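Side-chain contacts in phosphodiesterase (Pseudomonas aeruginosa, PDB 4G75), which is a colicin M-like bacteriocin, a magnesium-binding enzyme that probably kills rival bacteria by degrading lipid-linked precursors of peptidoglycan: residues G103-R106 and I107-M110; K202-W205 and V206-N209. All blocks are in the same frame, centred on the assembly; numbering follows the deposited sequence.

Contacts 1 and 2 are both N-terminal helix turns started by a capping side chain, and in each a water bridges the cap to the backbone N two residues after the cap. Their settings differ. Contact 1 is partly buried in the helical part of the chain, where 103-106 joins helix 81-102 to helix 106-113, and its cap is a carboxylate. Contact 2 is buried within the colicin M family region, in the chain between strand 188-199 and the magnesium-site residue Val211, and combines a serine cap with a CH-pi contact of a valine methyl over a tryptophan face. Contact 1 is chiefly polar and contact 2 partly apolar. Their centres lie about 21 Å apart, and they do not touch.

Contact 1 (G103-R106 and I107-M110); sequences GDDR and ITAM
Asp105 and Thr108 carry the contact, their side chains meeting at about a right angle so that both carboxylate oxygens face one residue. OD1 of Asp105 accepts from OG1 of Thr108 at 2.6 Å on its syn side, somewhat out of the carboxylate plane. The other oxygen, Asp105 OD2, takes the backbone N of Thr108 at 3.1 Å, with an almost straight N-H...O angle of 172°. This second donor arrives from well above the plane, so the group is gripped by two bonds of different approach. A chi1 of 63° explains the reach: CG sits between the backbone N and the carbonyl carbon, which folds the carboxylate back over the first turn. Water 1 adds a third link, donating to Asp105 OD2 at 2.7 Å and accepting from Ile107 N.

On another side of the turn, Asp104 crosses Thr108 at about a right angle, its OD1 lying 3.7 Å from the methyl CG2. Its CB packs on Ala109 CB at 3.6 Å, while OD2 is held in a salt bridge by Arg112. Arg106 extends away from the turn, and its guanidinium group bonds to Thr8 O and to Asp4. Backbone bonds from Ala109 N to Asp105 O, 2.9 Å, and from Met110 N to Arg106 O, 3.1 Å, complete the helical turn. The whole is an aspartate N-cap, opening helix 106-113 at a tight helix-to-helix junction just after helix 81-102.

Contact 2 (K202-W205 and V206-N209); sequences KDSW and VAGN. With EDO (1,2-ethanediol), chain D.
Ser204 N-caps the short helix 205-208, its OG accepting from Ala207 N at 3.1 Å with an N-H...O angle of 169°. OG stands opposite the backbone N about CA-CB, chi1 169°, which brings it in front of the first turn; it is also hydrogen-bonded to Leu166 O. Gly208 N closes the turn on Ser204 O at 2.9 Å.

The tight part is the tryptophan face. Trp205 lies back over its own helix start, and Val206 meets it from one side with two atoms: the backbone N sits 3.1 Å from ring atom CG, while the methyl CG2 lies over the five-membered ring, 3.7 Å from its centroid and 22° off the normal. This is a CH-pi contact. Ring NE1 is hydrogen-bonded to Gly6 O, which helps fix the ring's rotation, and Pro144 of helix 143-153 touches both Trp205 and Val206. The amide of Asn209 comes to the ring edge rather than a face.

Away from the ring the contact is looser: water 2 joins the cap to the backbone by donating to Ser204 OG and accepting from Val206 N, and at the Asn209 end a 1,2-ethanediol, probably from the crystallisation liquor, makes a weak hydrogen bond to Asn209 O. The side chain of Val211, a magnesium-site residue, is about 4 Å from that of Ala207, so the capped turn lies beside that site, and the chain runs on from it to Val211. Asn209 N donates to Trp205 O at 2.9 Å, in a bent bond with an N-H...O angle of 135°.

Contact 1 (G103-R106 and I107-M110)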
loop_
_atom_site.group_PDB
_atom_site.type_symbol
_atom_site.label_atom_id
_atom_site.label_comp_id
_atom_site.label_asym_id
_atom_site.label_seq_id
_atom_site.Cartn_x
_atom_site.Cartn_y
_atom_site.Cartn_z
ATOM N N GLY A 103 -12.997 -0.894 -9.513
ATOM C CA GLY A 103 -13.781 -1.414 -8.406
ATOM C C GLY A 103 -13.833 -2.933 -8.361
ATOM O O GLY A 103 -14.778 -3.516 -7.819
ATOM N N ASP A 104 -12.826 -3.578 -8.938
ATOM C CA ASP A 104 -12.712 -5.031 -8.870
ATOM C C ASP A 104 -12.617 -5.522 -7.429
ATOM O O ASP A 104 -11.937 -4.913 -6.604
ATOM C CB ASP A 104 -11.444 -5.495 -9.587
ATOM C CG ASP A 104 -11.602 -5.568 -11.090
ATOM O OD1 ASP A 104 -12.754 -5.537 -11.583
ATOM O OD2 ASP A 104 -10.561 -5.679 -11.774
ATOM N N ASP A 105 -13.271 -6.642 -7.138
ATOM C CA ASP A 105 -13.028 -7.358 -5.894
ATOM C C ASP A 105 -11.605 -7.908 -5.974
ATOM O O ASP A 105 -10.996 -7.887 -7.035
ATOM C CB ASP A 105 -14.025 -8.502 -5.721
ATOM C CG ASP A 105 -13.891 -9.560 -6.812
ATOM O OD1 ASP A 105 -14.480 -9.379 -7.898
ATOM O OD2 ASP A 105 -13.203 -10.571 -6.578
ATOM N N ARG A 106 -11.085 -8.414 -4.866
ATOM C CA ARG A 106 -9.667 -8.754 -4.790
ATOM C C ARG A 106 -9.262 -9.817 -5.792
ATOM O O ARG A 106 -8.265 -9.672 -6.511
ATOM C CB ARG A 106 -9.311 -9.212 -3.377
ATOM C CG ARG A 106 -9.459 -8.093 -2.361
ATOM C CD ARG A 106 -9.366 -8.613 -0.942
ATOM N NE ARG A 106 -9.765 -7.595 0.031
ATOM C CZ ARG A 106 -9.805 -7.799 1.342
ATOM N NH1 ARG A 106 -9.449 -8.978 1.834
ATOM N NH2 ARG A 106 -10.203 -6.832 2.162
ATOM N N ILE A 107 -10.035 -10.894 -5.831
ATOM C CA ILE A 107 -9.713 -12.012 -6.704
ATOM C C ILE A 107 -9.803 -11.596 -8.168
ATOM O O ILE A 107 -8.890 -11.862 -8.954
ATOM C CB ILE A 107 -10.597 -13.235 -6.383
ATOM C CG1 ILE A 107 -10.252 -13.755 -4.982
ATOM C CG2 ILE A 107 -10.420 -14.325 -7.443
ATOM C CD1 ILE A 107 -11.205 -14.798 -4.442
ATOM N N THR A 108 -10.883 -10.915 -8.532
ATOM C CA THR A 108 -11.023 -10.437 -9.906
ATOM C C THR A 108 -9.874 -9.502 -10.282
ATOM O O THR A 108 -9.338 -9.569 -11.383
ATOM C CB THR A 108 -12.361 -9.714 -10.126
ATOM O OG1 THR A 108 -13.442 -10.627 -9.895
ATOM C CG2 THR A 108 -12.453 -9.177 -11.545
ATOM N N ALA A 109 -9.508 -8.621 -9.362
ATOM C CA ALA A 109 -8.441 -7.668 -9.616
ATOM C C ALA A 109 -7.140 -8.395 -9.948
ATOM O O ALA A 109 -6.438 -8.015 -10.876
ATOM C CB ALA A 109 -8.258 -6.749 -8.411
HETATM N N MSE A 110 -6.831 -9.448 -9.198
HETATM C CA MSE A 110 -5.600 -10.192 -9.432
HETATM C C MSE A 110 -5.672 -11.008 -10.722
HETATM O O MSE A 110 -4.714 -11.048 -11.482
HETATM C CB MSE A 110 -5.267 -11.104 -8.256
HETATM C CG MSE A 110 -4.013 -11.929 -8.479
HETATM SE SE MSE A 110 -2.410 -10.807 -8.621
HETATM C CE MSE A 110 -2.137 -10.584 -6.696
HETATM O O HOH W 1 -12.413 -11.350 -4.093
#

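Contact 2 (K202-W205 and V206-N209)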
loop_
_atom_site.group_PDB
_atom_site.type_symbol
_atom_site.label_atom_id
_atom_site.label_comp_id
_atom_site.label_asym_id
_atom_site.label_seq_id
_atom_site.Cartn_x
_atom_site.Cartn_y
_atom_site.Cartn_z
ATOM N N LYS A 202 -2.141 3.852 13.609
ATOM C CA LYS A 202 -3.104 3.823 14.709
ATOM C C LYS A 202 -4.496 3.458 14.199
ATOM O O LYS A 202 -5.295 2.857 14.919
ATOM C CB LYS A 202 -3.164 5.171 15.434
ATOM C CG LYS A 202 -2.419 5.214 16.764
ATOM C CD LYS A 202 -1.081 5.932 16.658
ATOM C CE LYS A 202 -0.493 6.196 18.040
ATOM N NZ LYS A 202 0.521 7.290 18.032
ATOM N N ASP A 203 -4.772 3.815 12.948
ATOM C CA ASP A 203 -6.111 3.700 12.387
ATOM C C ASP A 203 -6.230 2.648 11.298
ATOM O O ASP A 203 -7.291 2.069 11.105
ATOM C CB ASP A 203 -6.550 5.037 11.778
ATOM C CG ASP A 203 -6.762 6.114 12.815
ATOM O OD1 ASP A 203 -6.878 5.773 14.006
ATOM O OD2 ASP A 203 -6.818 7.302 12.432
ATOM N N SER A 204 -5.143 2.437 10.565
ATOM C CA SER A 204 -5.213 1.711 9.301
ATOM C C SER A 204 -3.921 0.948 9.050
ATOM O O SER A 204 -2.874 1.564 8.891
ATOM C CB SER A 204 -5.442 2.719 8.166
ATOM O OG SER A 204 -5.275 2.122 6.887
ATOM N N TRP A 205 -3.976 -0.385 9.020
ATOM C CA TRP A 205 -2.750 -1.143 8.782
ATOM C C TRP A 205 -2.192 -0.837 7.396
ATOM O O TRP A 205 -0.982 -0.712 7.232
ATOM C CB TRP A 205 -2.934 -2.658 9.003
ATOM C CG TRP A 205 -3.493 -3.431 7.830
ATOM C CD1 TRP A 205 -4.794 -3.784 7.625
ATOM C CD2 TRP A 205 -2.753 -3.970 6.726
ATOM N NE1 TRP A 205 -4.916 -4.497 6.454
ATOM C CE2 TRP A 205 -3.676 -4.623 5.884
ATOM C CE3 TRP A 205 -1.405 -3.954 6.364
ATOM C CZ2 TRP A 205 -3.288 -5.259 4.702
ATOM C CZ3 TRP A 205 -1.022 -4.586 5.193
ATOM C CH2 TRP A 205 -1.958 -5.228 4.376
ATOM N N VAL A 206 -3.076 -0.686 6.413
ATOM C CA VAL A 206 -2.652 -0.383 5.047
ATOM C C VAL A 206 -1.905 0.953 4.957
ATOM O O VAL A 206 -0.805 1.039 4.386
ATOM C CB VAL A 206 -3.856 -0.414 4.056
ATOM C CG1 VAL A 206 -3.440 0.065 2.672
ATOM C CG2 VAL A 206 -4.457 -1.818 3.981
ATOM N N ALA A 207 -2.482 2.003 5.524
ATOM C CA ALA A 207 -1.807 3.295 5.493
ATOM C C ALA A 207 -0.505 3.212 6.279
ATOM O O ALA A 207 0.521 3.730 5.846
ATOM C CB ALA A 207 -2.704 4.401 6.050
ATOM N N GLY A 208 -0.553 2.568 7.442
ATOM C CA GLY A 208 0.626 2.453 8.282
ATOM C C GLY A 208 1.783 1.755 7.593
ATOM O O GLY A 208 2.949 2.070 7.835
ATOM N N ASN A 209 1.451 0.806 6.725
ATOM C CA ASN A 209 2.440 -0.013 6.041
ATOM C C ASN A 209 2.812 0.592 4.693
ATOM O O ASN A 209 3.634 0.047 3.966
ATOM C CB ASN A 209 1.868 -1.420 5.850
ATOM C CG ASN A 209 2.930 -2.464 5.563
ATOM O OD1 ASN A 209 4.066 -2.399 6.053
ATOM N ND2 ASN A 209 2.554 -3.448 4.780
HETATM C C1 EDO D . 7.904 -0.064 4.942
HETATM O O1 EDO D . 8.301 0.887 3.947
HETATM C C2 EDO D . 6.456 -0.474 4.726
HETATM O O2 EDO D . 6.312 -1.136 3.465
HETATM O O HOH W 2 -6.051 -0.948 6.809
#